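Local atomic coordinates of acetyltransferase PA1377 (Pseudomonas aeruginosa, PDB entry 2VI7), a protein that probably transfers acetyl groups to amines as a member of the GCN5-related N-acetyltransferase (GNAT) family, although its substrate is not established. Residues A[8-13]-A[104-109]; A[58-63]-A[70-75]; A[87-92]-A[123-128]; A[144-149]-A[164-169]. One frame throughout, in Å; residues are numbered along the deposited sequence.

Contact 1: residues A[8-13]-A[104-109]; sequences IRLERY and SRLLGE. With SO4 (sulfate ion), chain F.
Leu10 of strand 8-12 drops its isobutyl group onto three residues of helix 102-117, with Arg105 and Glu109 flanking it and Leu106 beneath. The tight part of the contact is the leucine pair: the two CD2 methyls of Leu10 and Leu106 meet at 3.6 Å. Leu10 points toward the helix, whereas the buried Leu106 reaches it with the end of its side chain. The other branch, Leu10 CD1, turns to the aliphatic root of Glu109 (3.7 Å to CB) and also lies 3.4 Å from Arg105 NH2.

Toward solvent the contact loosens. Arg105 starts with CG trans to its backbone N (chi1 -167°) and then bends at chi2 (85°), which sends the chain crosswise to the strand and brings one face of the guanidinium to Leu10 CG. Its NH1 comes within 3.4 Å of Ile8 O, obliquely. Ile8 offers CG2 to the Arg105 methylene CG at a relaxed 4.2 Å, and the two side chains run past each other in opposite senses. The exposed, charged group thus lies over Leu10.

At the start of the helical segment, Ser104 N donates to O4 of a sulfate ion, which Gly101 N and Gly103 N also hold; the site is consistent with the pyrophosphate-binding loop of GNAT enzymes, though the ion probably came from the crystallisation liquor. Strand 8-12 pairs antiparallel with strand 58-65, Leu10 touching Ala63, while helix 102-117 turns Ser104 and Leu107 to Leu137 of helix 132-140.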
loop_
_atom_site.group_PDB
_atom_site.type_symbol
_atom_site.label_atom_id
_atom_site.label_comp_id
_atom_site.label_asym_id
_atom_site.label_seq_id
_atom_site.Cartn_x
_atom_site.Cartn_y
_atom_site.Cartn_z
ATOM N N ILE A 8 3.437 24.544 -20.615
ATOM C CA ILE A 8 3.716 23.375 -19.786
ATOM C C ILE A 8 3.835 22.124 -20.653
ATOM O O ILE A 8 2.892 21.758 -21.354
ATOM C CB ILE A 8 2.607 23.139 -18.739
ATOM C CG1 ILE A 8 2.482 24.356 -17.819
ATOM C CG2 ILE A 8 2.931 21.901 -17.911
ATOM C CD1 ILE A 8 1.458 24.180 -16.703
ATOM N N ARG A 9 5.005 21.489 -20.603
ATOM C CA ARG A 9 5.287 20.271 -21.360
ATOM C C ARG A 9 5.313 19.088 -20.411
ATOM O O ARG A 9 5.955 19.151 -19.368
ATOM C CB ARG A 9 6.666 20.340 -22.019
ATOM C CG ARG A 9 6.689 20.667 -23.498
ATOM C CD ARG A 9 8.061 20.324 -24.077
ATOM N NE ARG A 9 8.411 21.063 -25.293
ATOM C CZ ARG A 9 7.900 20.842 -26.508
ATOM N NH1 ARG A 9 6.983 19.897 -26.691
ATOM N NH2 ARG A 9 8.352 21.538 -27.557
ATOM N N LEU A 10 4.627 18.011 -20.776
ATOM C CA LEU A 10 4.621 16.808 -19.956
ATOM C C LEU A 10 5.556 15.825 -20.629
ATOM O O LEU A 10 5.539 15.681 -21.850
ATOM C CB LEU A 10 3.218 16.208 -19.861
ATOM C CG LEU A 10 2.205 17.035 -19.073
ATOM C CD1 LEU A 10 0.874 16.307 -19.037
ATOM C CD2 LEU A 10 2.717 17.256 -17.661
ATOM N N GLU A 11 6.382 15.162 -19.835
ATOM C CA GLU A 11 7.320 14.207 -20.385
ATOM C C GLU A 11 7.575 13.080 -19.412
ATOM O O GLU A 11 7.412 13.246 -18.209
ATOM C CB GLU A 11 8.633 14.912 -20.742
ATOM C CG GLU A 11 8.568 15.660 -22.071
ATOM C CD GLU A 11 9.863 16.398 -22.398
ATOM O OE1 GLU A 11 10.944 15.903 -21.978
ATOM O OE2 GLU A 11 9.782 17.452 -23.077
ATOM N N ARG A 12 7.949 11.929 -19.954
ATOM C CA ARG A 12 8.250 10.767 -19.141
ATOM C C ARG A 12 9.527 11.023 -18.337
ATOM O O ARG A 12 10.563 11.435 -18.877
ATOM C CB ARG A 12 8.418 9.531 -20.033
ATOM C CG ARG A 12 8.765 8.234 -19.312
ATOM C CD ARG A 12 7.626 7.740 -18.437
ATOM N NE ARG A 12 7.954 6.465 -17.801
ATOM C CZ ARG A 12 7.676 5.266 -18.315
ATOM N NH1 ARG A 12 7.051 5.163 -19.482
ATOM N NH2 ARG A 12 8.019 4.166 -17.657
ATOM N N TYR A 13 9.437 10.785 -17.035
ATOM C CA TYR A 13 10.573 10.987 -16.154
ATOM C C TYR A 13 11.727 10.056 -16.517
ATOM O O TYR A 13 11.604 8.825 -16.440
ATOM C CB TYR A 13 10.162 10.753 -14.696
ATOM C CG TYR A 13 11.321 10.765 -13.718
ATOM C CD1 TYR A 13 12.125 11.895 -13.565
ATOM C CD2 TYR A 13 11.599 9.651 -12.931
ATOM C CE1 TYR A 13 13.174 11.911 -12.644
ATOM C CE2 TYR A 13 12.641 9.658 -12.011
ATOM C CZ TYR A 13 13.425 10.787 -11.868
ATOM O OH TYR A 13 14.445 10.789 -10.940
ATOM N N SER A 104 -3.793 19.768 -12.515
ATOM C CA SER A 104 -4.818 19.246 -13.413
ATOM C C SER A 104 -4.203 18.691 -14.691
ATOM O O SER A 104 -4.674 17.690 -15.227
ATOM C CB SER A 104 -5.821 20.343 -13.770
ATOM O OG SER A 104 -5.201 21.364 -14.529
ATOM N N ARG A 105 -3.158 19.352 -15.176
ATOM C CA ARG A 105 -2.464 18.933 -16.387
ATOM C C ARG A 105 -1.908 17.524 -16.198
ATOM O O ARG A 105 -2.168 16.615 -16.993
ATOM C CB ARG A 105 -1.324 19.909 -16.666
ATOM C CG ARG A 105 -0.695 19.804 -18.039
ATOM C CD ARG A 105 -1.458 20.612 -19.078
ATOM N NE ARG A 105 -0.710 20.717 -20.333
ATOM C CZ ARG A 105 -0.492 19.702 -21.168
ATOM N NH1 ARG A 105 0.205 19.897 -22.283
ATOM N NH2 ARG A 105 -0.974 18.493 -20.898
ATOM N N LEU A 106 -1.137 17.362 -15.128
ATOM C CA LEU A 106 -0.521 16.089 -14.788
ATOM C C LEU A 106 -1.549 14.988 -14.531
ATOM O O LEU A 106 -1.449 13.901 -15.103
ATOM C CB LEU A 106 0.369 16.247 -13.542
ATOM C CG LEU A 106 1.765 16.874 -13.672
ATOM C CD1 LEU A 106 2.287 17.246 -12.291
ATOM C CD2 LEU A 106 2.710 15.904 -14.363
ATOM N N LEU A 107 -2.531 15.275 -13.678
ATOM C CA LEU A 107 -3.548 14.293 -13.312
ATOM C C LEU A 107 -4.429 13.880 -14.484
ATOM O O LEU A 107 -4.663 12.694 -14.701
ATOM C CB LEU A 107 -4.415 14.823 -12.156
ATOM C CG LEU A 107 -5.439 13.840 -11.567
ATOM C CD1 LEU A 107 -4.733 12.548 -11.155
ATOM C CD2 LEU A 107 -6.166 14.467 -10.386
ATOM N N GLY A 108 -4.912 14.859 -15.236
ATOM C CA GLY A 108 -5.751 14.560 -16.373
ATOM C C GLY A 108 -5.053 13.606 -17.321
ATOM O O GLY A 108 -5.671 12.701 -17.877
ATOM N N GLU A 109 -3.749 13.792 -17.484
ATOM C CA GLU A 109 -2.962 12.960 -18.381
ATOM C C GLU A 109 -2.708 11.555 -17.838
ATOM O O GLU A 109 -2.668 10.602 -18.609
ATOM C CB GLU A 109 -1.632 13.645 -18.694
ATOM C CG GLU A 109 -0.874 13.030 -19.860
ATOM C CD GLU A 109 -1.311 13.598 -21.202
ATOM O OE1 GLU A 109 -2.320 14.340 -21.234
ATOM O OE2 GLU A 109 -0.640 13.297 -22.212
HETATM S S SO4 F . -4.199 23.219 -10.578
HETATM O O1 SO4 F . -2.849 22.709 -10.220
HETATM O O2 SO4 F . -5.182 22.788 -9.555
HETATM O O3 SO4 F . -4.187 24.701 -10.604
HETATM O O4 SO4 F . -4.580 22.703 -11.917
#

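Contact 2: residues A[58-63]-A[70-75]; sequences LLILVA and IGSASL
Ser72 and Leu61 make a side-chain bond within an otherwise regular antiparallel pairing. Ser72 OG, placed trans to its own backbone N (chi1 -178°), swings across the strand gap and donates to Leu61 O at 2.9 Å, from slightly off the carbonyl plane. Ala73 N donates to the same oxygen at a longer 3.2 Å, so Leu61 O is gripped twice. Leu59 N to Leu75 O and Leu75 N to Leu59 O are both 2.7 Å.

Ser74 differs, with OG between backbone N and carbonyl carbon (chi1 65°). Its CB meets Ile60 CG1 at 3.6 Å, the branch that Ile60 sets opposite its carbonyl carbon (chi1 -59°). Ile60, Val62, Ser72 and Ser74 share one face of the sheet, where Val62 CG1 just reaches Ser72 OG. Leu59, Leu61, Ala63, Ala73 and Leu75 point to the other, apolar face.

The pairing is disturbed at its far end by a classic beta bulge, in which Ile70 and Gly71 both lie opposite Ala63. Ala63 O takes a good bond from Ile70 N (3.0 Å) and a weak one from Gly71 N. Ile70 tucks CG1 against the same oxygen at 3.4 Å.

The two strands form a hairpin one strand in from the 8-12 edge of the sheet: strand 58-65 also pairs with strand 8-12, and strand 68-77 with strand 86-95. Helix 102-117 packs on the apolar face, Leu110 meeting Leu61 and Ala73, while Leu21, Leu24 and Tyr25 of helix 18-25 lie against Ser72 on the other.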
loop_
_atom_site.group_PDB
_atom_site.type_symbol
_atom_site.label_atom_id
_atom_site.label_comp_id
_atom_site.label_asym_id
_atom_site.label_seq_id
_atom_site.Cartn_x
_atom_site.Cartn_y
_atom_site.Cartn_z
ATOM N N LEU A 58 4.529 1.168 -14.213
ATOM C CA LEU A 58 4.805 2.424 -13.537
ATOM C C LEU A 58 5.043 3.542 -14.525
ATOM O O LEU A 58 5.959 3.473 -15.338
ATOM C CB LEU A 58 6.032 2.298 -12.633
ATOM C CG LEU A 58 6.521 3.607 -11.998
ATOM C CD1 LEU A 58 5.420 4.249 -11.165
ATOM C CD2 LEU A 58 7.721 3.318 -11.123
ATOM N N LEU A 59 4.210 4.571 -14.457
ATOM C CA LEU A 59 4.360 5.718 -15.330
ATOM C C LEU A 59 4.612 6.940 -14.467
ATOM O O LEU A 59 3.807 7.272 -13.599
ATOM C CB LEU A 59 3.101 5.953 -16.163
ATOM C CG LEU A 59 3.071 7.323 -16.857
ATOM C CD1 LEU A 59 4.270 7.478 -17.792
ATOM C CD2 LEU A 59 1.757 7.470 -17.616
ATOM N N ILE A 60 5.742 7.596 -14.695
ATOM C CA ILE A 60 6.070 8.794 -13.947
ATOM C C ILE A 60 6.219 9.939 -14.932
ATOM O O ILE A 60 6.946 9.840 -15.923
ATOM C CB ILE A 60 7.370 8.615 -13.127
ATOM C CG1 ILE A 60 7.204 7.450 -12.150
ATOM C CG2 ILE A 60 7.677 9.887 -12.339
ATOM C CD1 ILE A 60 8.487 7.010 -11.541
ATOM N N LEU A 61 5.498 11.022 -14.664
ATOM C CA LEU A 61 5.540 12.199 -15.513
ATOM C C LEU A 61 6.106 13.394 -14.767
ATOM O O LEU A 61 6.016 13.491 -13.542
ATOM C CB LEU A 61 4.137 12.561 -16.008
ATOM C CG LEU A 61 3.412 11.626 -16.973
ATOM C CD1 LEU A 61 2.026 12.193 -17.235
ATOM C CD2 LEU A 61 4.200 11.484 -18.271
ATOM N N VAL A 62 6.699 14.300 -15.529
ATOM C CA VAL A 62 7.248 15.520 -14.980
ATOM C C VAL A 62 6.654 16.621 -15.823
ATOM O O VAL A 62 6.542 16.472 -17.036
ATOM C CB VAL A 62 8.781 15.573 -15.093
ATOM C CG1 VAL A 62 9.400 14.730 -14.002
ATOM C CG2 VAL A 62 9.221 15.080 -16.466
ATOM N N ALA A 63 6.240 17.702 -15.174
ATOM C CA ALA A 63 5.674 18.841 -15.871
ATOM C C ALA A 63 6.828 19.807 -16.020
ATOM O O ALA A 63 7.509 20.108 -15.045
ATOM C CB ALA A 63 4.574 19.462 -15.046
ATOM N N ILE A 70 8.605 21.687 -12.803
ATOM C CA ILE A 70 7.714 22.412 -11.906
ATOM C C ILE A 70 6.626 21.523 -11.320
ATOM O O ILE A 70 5.756 21.996 -10.577
ATOM C CB ILE A 70 7.028 23.584 -12.633
ATOM C CG1 ILE A 70 6.216 23.053 -13.817
ATOM C CG2 ILE A 70 8.070 24.584 -13.102
ATOM C CD1 ILE A 70 5.421 24.111 -14.554
ATOM N N GLY A 71 6.667 20.240 -11.656
ATOM C CA GLY A 71 5.661 19.332 -11.146
ATOM C C GLY A 71 5.887 17.887 -11.525
ATOM O O GLY A 71 6.624 17.580 -12.455
ATOM N N SER A 72 5.236 16.988 -10.804
ATOM C CA SER A 72 5.393 15.576 -11.080
ATOM C C SER A 72 4.251 14.758 -10.497
ATOM O O SER A 72 3.572 15.199 -9.569
ATOM C CB SER A 72 6.718 15.098 -10.505
ATOM O OG SER A 72 6.919 13.740 -10.809
ATOM N N ALA A 73 4.041 13.570 -11.057
ATOM C CA ALA A 73 2.989 12.656 -10.608
ATOM C C ALA A 73 3.252 11.289 -11.230
ATOM O O ALA A 73 3.836 11.196 -12.302
ATOM C CB ALA A 73 1.613 13.176 -11.028
ATOM N N SER A 74 2.828 10.232 -10.551
ATOM C CA SER A 74 3.052 8.890 -11.052
ATOM C C SER A 74 1.835 7.986 -10.906
ATOM O O SER A 74 1.054 8.116 -9.962
ATOM C CB SER A 74 4.230 8.254 -10.319
ATOM O OG SER A 74 3.922 8.090 -8.944
ATOM N N LEU A 75 1.691 7.075 -11.864
ATOM C CA LEU A 75 0.604 6.100 -11.889
ATOM C C LEU A 75 1.252 4.724 -11.933
ATOM O O LEU A 75 2.119 4.472 -12.765
ATOM C CB LEU A 75 -0.265 6.288 -13.139
ATOM C CG LEU A 75 -1.325 5.204 -13.407
ATOM C CD1 LEU A 75 -2.323 5.144 -12.248
ATOM C CD2 LEU A 75 -2.043 5.495 -14.712
#

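Contact 3: residues A[87-92]-A[123-128]; sequences GSIGMG and VELTVY
Ile89 lies alongside Leu125, both side chains pointing the same way, with CG1 of Ile89 pressed unusually close to Leu125 CB (3.5 Å). Its CG2 branch turns instead to Val123 CG1 at 3.9 Å. A second apolar patch follows, where Met91 bends at chi2 and chi3, swinging its tip back to the strand. The methyl CE then sits over one face of the Tyr128 ring, 3.6 Å from the centroid, a CH-pi contact, with the sulfur farther above the same face (Met-aromatic). Met91 SD passes 3.1 Å from Thr126 OG1.

Outward, Gly87 and Ser88 pair in parallel with Val123 and Glu124: Glu124 N donates to Gly87 O, and Ile89 N to Glu124 O at 2.9 Å. The chain then leaves regular strand geometry in a type II' turn from Ile89 to Gly92, yet Gly90 O still receives Thr126 N. Ser88 OG accepts from Gly90 N (3.1 Å), an ST turn spanning this break. At the polar edge Glu124 forms salt bridges to Arg122 and Arg83, and Tyr128 OH bonds to Val34 O.

Regular parallel pairing ends at Ser88, and past Gly90 the two segments meet mainly through Met91 with Thr126 and Tyr128. That is consistent with the parting of the two central parallel strands that admits acetyl-CoA in GNAT enzymes; a glycerol, probably from the crystallisation liquor, lies about 3 Å from the Met91 side chain and may mark a pocket.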
loop_
_atom_site.group_PDB
_atom_site.type_symbol
_atom_site.label_atom_id
_atom_site.label_comp_id
_atom_site.label_asym_id
_atom_site.label_seq_id
_atom_site.Cartn_x
_atom_site.Cartn_y
_atom_site.Cartn_z
ATOM N N GLY A 87 -4.814 0.947 -9.961
ATOM C CA GLY A 87 -3.541 1.625 -10.042
ATOM C C GLY A 87 -3.526 2.655 -8.938
ATOM O O GLY A 87 -4.580 3.018 -8.417
ATOM N N SER A 88 -2.341 3.126 -8.570
ATOM C CA SER A 88 -2.227 4.120 -7.515
ATOM C C SER A 88 -1.398 5.307 -7.939
ATOM O O SER A 88 -0.446 5.167 -8.690
ATOM C CB SER A 88 -1.591 3.503 -6.272
ATOM O OG SER A 88 -1.358 4.494 -5.282
ATOM N N ILE A 89 -1.778 6.485 -7.465
ATOM C CA ILE A 89 -1.019 7.688 -7.765
ATOM C C ILE A 89 -0.479 8.251 -6.440
ATOM O O ILE A 89 -0.143 9.426 -6.347
ATOM C CB ILE A 89 -1.868 8.771 -8.510
ATOM C CG1 ILE A 89 -3.001 9.278 -7.618
ATOM C CG2 ILE A 89 -2.418 8.198 -9.811
ATOM C CD1 ILE A 89 -3.739 10.472 -8.193
ATOM N N GLY A 90 -0.402 7.388 -5.424
ATOM C CA GLY A 90 0.112 7.763 -4.115
ATOM C C GLY A 90 -0.546 8.962 -3.466
ATOM O O GLY A 90 -1.767 9.029 -3.393
ATOM N N MET A 91 0.263 9.899 -2.972
ATOM C CA MET A 91 -0.251 11.113 -2.329
ATOM C C MET A 91 -0.676 12.095 -3.417
ATOM O O MET A 91 -1.036 13.250 -3.156
ATOM C CB MET A 91 0.817 11.747 -1.436
ATOM C CG MET A 91 1.100 10.999 -0.145
ATOM S SD MET A 91 -0.173 11.201 1.121
ATOM C CE MET A 91 -0.552 12.938 1.001
ATOM N N GLY A 92 -0.616 11.610 -4.650
ATOM C CA GLY A 92 -1.024 12.405 -5.787
ATOM C C GLY A 92 -0.004 13.267 -6.499
ATOM O O GLY A 92 1.161 12.914 -6.686
ATOM N N VAL A 123 -8.592 3.742 -9.607
ATOM C CA VAL A 123 -7.370 4.505 -9.378
ATOM C C VAL A 123 -7.481 5.012 -7.947
ATOM O O VAL A 123 -8.511 5.564 -7.556
ATOM C CB VAL A 123 -7.225 5.682 -10.353
ATOM C CG1 VAL A 123 -5.904 6.395 -10.112
ATOM C CG2 VAL A 123 -7.282 5.185 -11.775
ATOM N N GLU A 124 -6.418 4.809 -7.174
ATOM C CA GLU A 124 -6.388 5.171 -5.763
ATOM C C GLU A 124 -5.371 6.245 -5.395
ATOM O O GLU A 124 -4.321 6.373 -6.019
ATOM C CB GLU A 124 -6.101 3.909 -4.953
ATOM C CG GLU A 124 -6.787 2.675 -5.522
ATOM C CD GLU A 124 -6.182 1.378 -5.027
ATOM O OE1 GLU A 124 -4.946 1.328 -4.868
ATOM O OE2 GLU A 124 -6.937 0.401 -4.816
ATOM N N LEU A 125 -5.694 7.016 -4.363
ATOM C CA LEU A 125 -4.809 8.072 -3.888
ATOM C C LEU A 125 -5.128 8.406 -2.443
ATOM O O LEU A 125 -6.147 7.981 -1.910
ATOM C CB LEU A 125 -4.960 9.335 -4.751
ATOM C CG LEU A 125 -6.239 10.187 -4.659
ATOM C CD1 LEU A 125 -6.313 10.910 -3.327
ATOM C CD2 LEU A 125 -6.228 11.207 -5.784
ATOM N N THR A 126 -4.237 9.151 -1.800
ATOM C CA THR A 126 -4.456 9.585 -0.426
ATOM C C THR A 126 -4.081 11.050 -0.481
ATOM O O THR A 126 -3.234 11.442 -1.271
ATOM C CB THR A 126 -3.543 8.851 0.604
ATOM O OG1 THR A 126 -2.169 9.033 0.247
ATOM C CG2 THR A 126 -3.876 7.368 0.675
ATOM N N VAL A 127 -4.735 11.860 0.333
ATOM C CA VAL A 127 -4.466 13.290 0.362
ATOM C C VAL A 127 -4.711 13.779 1.790
ATOM O O VAL A 127 -5.618 13.307 2.480
ATOM C CB VAL A 127 -5.380 14.054 -0.679
ATOM C CG1 VAL A 127 -6.819 13.675 -0.506
ATOM C CG2 VAL A 127 -5.299 15.529 -0.485
ATOM N N TYR A 128 -3.884 14.705 2.255
ATOM C CA TYR A 128 -4.044 15.233 3.606
ATOM C C TYR A 128 -5.402 15.896 3.764
ATOM O O TYR A 128 -5.797 16.689 2.922
ATOM C CB TYR A 128 -2.915 16.210 3.886
ATOM C CG TYR A 128 -1.581 15.498 3.973
ATOM C CD1 TYR A 128 -0.489 15.906 3.210
ATOM C CD2 TYR A 128 -1.416 14.391 4.813
ATOM C CE1 TYR A 128 0.738 15.227 3.281
ATOM C CE2 TYR A 128 -0.197 13.704 4.885
ATOM C CZ TYR A 128 0.874 14.130 4.118
ATOM O OH TYR A 128 2.081 13.464 4.181
#

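Contact 4: residues A[144-149]-A[164-169]; sequences ETEGEM and SMARLR. With SO4 (sulfate ion), chain E.
Ser164 meets Gly147 and Glu146 at a classic beta bulge. Its N donates to Gly147 O at 2.7 Å; its O accepts Glu146 N at 2.7 Å and, weakly, Gly147 N. Ser164 OG, trans to the backbone N (chi1 -175°), shares a water with Glu146 OE2, while Ser164 CB receives the CE methyl of Met149 at 3.7 Å.

Met165 turns to the opposite face. Its CB rests on Glu144 O, and a bend at chi3 (90°) carries CE to Thr145 OG1 at 3.8 Å and beside a sulfate ion. That ion, probably from the crystallisation liquor, is held by Thr145 N (2.9 Å to O2), Thr145 OG1 (2.8 Å to O1) and Arg139 NE.

Ala166 closes the pairing with two backbone bonds to Glu144, and a water links its O to Glu144 OE2. The Ala166 methyl sits above the Glu146 carboxylate, about equally far from CD and both oxygens (3.4 Å to CD). Glu146 OE2 is salt-bridged to Arg122 and OE1 accepts from Arg150 N of the second subunit, which would probably keep this carboxylate charged.

Strand 158-168 lies between strand 144-152 and strand 122-128, with Met165 touching Leu135 and Tyr138 of helix 132-140. Beyond Ala166, Arg167 forms a salt bridge with Asp115 of helix 102-117, and Met149 of the second subunit packs on Ser164 and Glu146.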
loop_
_atom_site.group_PDB
_atom_site.type_symbol
_atom_site.label_atom_id
_atom_site.label_comp_id
_atom_site.label_asym_id
_atom_site.label_seq_id
_atom_site.Cartn_x
_atom_site.Cartn_y
_atom_site.Cartn_z
ATOM N N GLU A 144 -13.605 10.023 -5.224
ATOM C CA GLU A 144 -14.514 10.176 -4.116
ATOM C C GLU A 144 -13.802 9.672 -2.883
ATOM O O GLU A 144 -12.984 8.764 -2.968
ATOM C CB GLU A 144 -15.770 9.354 -4.334
ATOM C CG GLU A 144 -16.641 9.814 -5.472
ATOM C CD GLU A 144 -17.866 8.921 -5.624
ATOM O OE1 GLU A 144 -18.719 8.897 -4.702
ATOM O OE2 GLU A 144 -17.965 8.236 -6.663
ATOM N N THR A 145 -14.116 10.268 -1.737
ATOM C CA THR A 145 -13.512 9.867 -0.480
ATOM C C THR A 145 -14.069 8.515 -0.060
ATOM O O THR A 145 -15.285 8.319 -0.016
ATOM C CB THR A 145 -13.809 10.889 0.632
ATOM O OG1 THR A 145 -13.207 12.145 0.299
ATOM C CG2 THR A 145 -13.264 10.399 1.974
ATOM N N GLU A 146 -13.170 7.586 0.244
ATOM C CA GLU A 146 -13.556 6.250 0.660
ATOM C C GLU A 146 -13.270 6.024 2.132
ATOM O O GLU A 146 -13.809 5.108 2.742
ATOM C CB GLU A 146 -12.819 5.205 -0.173
ATOM C CG GLU A 146 -13.421 4.989 -1.545
ATOM C CD GLU A 146 -12.837 3.783 -2.249
ATOM O OE1 GLU A 146 -13.520 3.228 -3.140
ATOM O OE2 GLU A 146 -11.695 3.399 -1.918
ATOM N N GLY A 147 -12.421 6.862 2.708
ATOM C CA GLY A 147 -12.105 6.704 4.109
ATOM C C GLY A 147 -11.191 7.791 4.611
ATOM O O GLY A 147 -10.620 8.536 3.823
ATOM N N GLU A 148 -11.071 7.878 5.930
ATOM C CA GLU A 148 -10.222 8.858 6.593
ATOM C C GLU A 148 -9.281 8.082 7.509
ATOM O O GLU A 148 -9.725 7.377 8.421
ATOM C CB GLU A 148 -11.073 9.833 7.404
ATOM C CG GLU A 148 -10.266 10.918 8.092
ATOM C CD GLU A 148 -11.128 12.060 8.599
ATOM O OE1 GLU A 148 -10.561 13.049 9.113
ATOM O OE2 GLU A 148 -12.369 11.964 8.478
ATOM N N MET A 149 -7.984 8.219 7.255
ATOM C CA MET A 149 -6.969 7.505 8.014
ATOM C C MET A 149 -6.204 8.393 8.993
ATOM O O MET A 149 -5.455 9.282 8.597
ATOM C CB MET A 149 -6.036 6.827 7.020
ATOM C CG MET A 149 -6.819 6.281 5.837
ATOM S SD MET A 149 -6.020 4.944 4.980
ATOM C CE MET A 149 -5.259 5.815 3.644
ATOM N N SER A 164 -8.606 8.746 2.023
ATOM C CA SER A 164 -8.276 7.693 1.079
ATOM C C SER A 164 -9.329 7.849 -0.015
ATOM O O SER A 164 -10.513 7.708 0.256
ATOM C CB SER A 164 -8.412 6.333 1.753
ATOM O OG SER A 164 -7.982 5.311 0.880
ATOM N N MET A 165 -8.905 8.163 -1.238
ATOM C CA MET A 165 -9.847 8.349 -2.332
ATOM C C MET A 165 -9.664 7.368 -3.480
ATOM O O MET A 165 -8.602 6.793 -3.669
ATOM C CB MET A 165 -9.751 9.769 -2.871
ATOM C CG MET A 165 -9.990 10.847 -1.821
ATOM S SD MET A 165 -9.823 12.476 -2.535
ATOM C CE MET A 165 -11.508 12.780 -3.048
ATOM N N ALA A 166 -10.729 7.175 -4.243
ATOM C CA ALA A 166 -10.695 6.269 -5.370
ATOM C C ALA A 166 -11.597 6.804 -6.462
ATOM O O ALA A 166 -12.612 7.433 -6.185
ATOM C CB ALA A 166 -11.157 4.881 -4.943
ATOM N N ARG A 167 -11.201 6.565 -7.707
ATOM C CA ARG A 167 -11.975 6.973 -8.867
ATOM C C ARG A 167 -12.296 5.691 -9.618
ATOM O O ARG A 167 -11.395 4.989 -10.060
ATOM C CB ARG A 167 -11.149 7.912 -9.733
ATOM C CG ARG A 167 -11.742 8.248 -11.082
ATOM C CD ARG A 167 -10.781 9.187 -11.777
ATOM N NE ARG A 167 -11.133 9.597 -13.136
ATOM C CZ ARG A 167 -10.956 8.867 -14.232
ATOM N NH1 ARG A 167 -10.440 7.648 -14.172
ATOM N NH2 ARG A 167 -11.247 9.393 -15.408
ATOM N N LEU A 168 -13.584 5.377 -9.736
ATOM C CA LEU A 168 -14.026 4.163 -10.426
ATOM C C LEU A 168 -14.522 4.416 -11.849
ATOM O O LEU A 168 -15.134 5.439 -12.159
ATOM C CB LEU A 168 -15.122 3.449 -9.620
ATOM C CG LEU A 168 -14.708 2.802 -8.298
ATOM C CD1 LEU A 168 -15.941 2.374 -7.557
ATOM C CD2 LEU A 168 -13.805 1.613 -8.548
ATOM N N ARG A 169 -14.252 3.445 -12.703
ATOM C CA ARG A 169 -14.611 3.505 -14.101
ATOM C C ARG A 169 -15.343 2.205 -14.445
ATOM O O ARG A 169 -14.725 1.161 -14.651
ATOM C CB ARG A 169 -13.324 3.650 -14.892
ATOM C CG ARG A 169 -13.498 3.863 -16.344
ATOM C CD ARG A 169 -12.183 4.262 -16.962
ATOM N NE ARG A 169 -12.227 4.099 -18.407
ATOM C CZ ARG A 169 -12.007 2.948 -19.030
ATOM N NH1 ARG A 169 -11.718 1.850 -18.334
ATOM N NH2 ARG A 169 -12.078 2.895 -20.352
HETATM S S SO4 E . -16.393 13.140 -1.562
HETATM O O1 SO4 E . -14.946 13.410 -1.524
HETATM O O2 SO4 E . -16.636 11.707 -1.825
HETATM O O3 SO4 E . -17.010 13.506 -0.261
HETATM O O4 SO4 E . -16.952 13.938 -2.658
HETATM O O HOH W 1 -15.506 6.260 -6.684
HETATM O O HOH W 2 -9.318 4.677 -1.202
#

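All four contacts reach one mixed sheet of the GNAT fold. Contact 1 brackets contact 2 along the chain and lies about 7 Å from it, centre to centre; strands 8-12 and 58-65 are neighbours. Contact 3 alternates with contact 1, because helix 102-117 is the crossover of the beta-alpha-beta unit joining strands 86-95 and 122-128; Leu107 touches Ile89. Contact 4 comes last, about 9 Å from contact 3 between centres, where strand 122-128 pairs with strand 158-168. Contacts 1 and 4, about 22 Å apart, mark the two flanks. Contacts 3 and 4 also touch the second subunit, which places the dimer interface toward this end of the sheet.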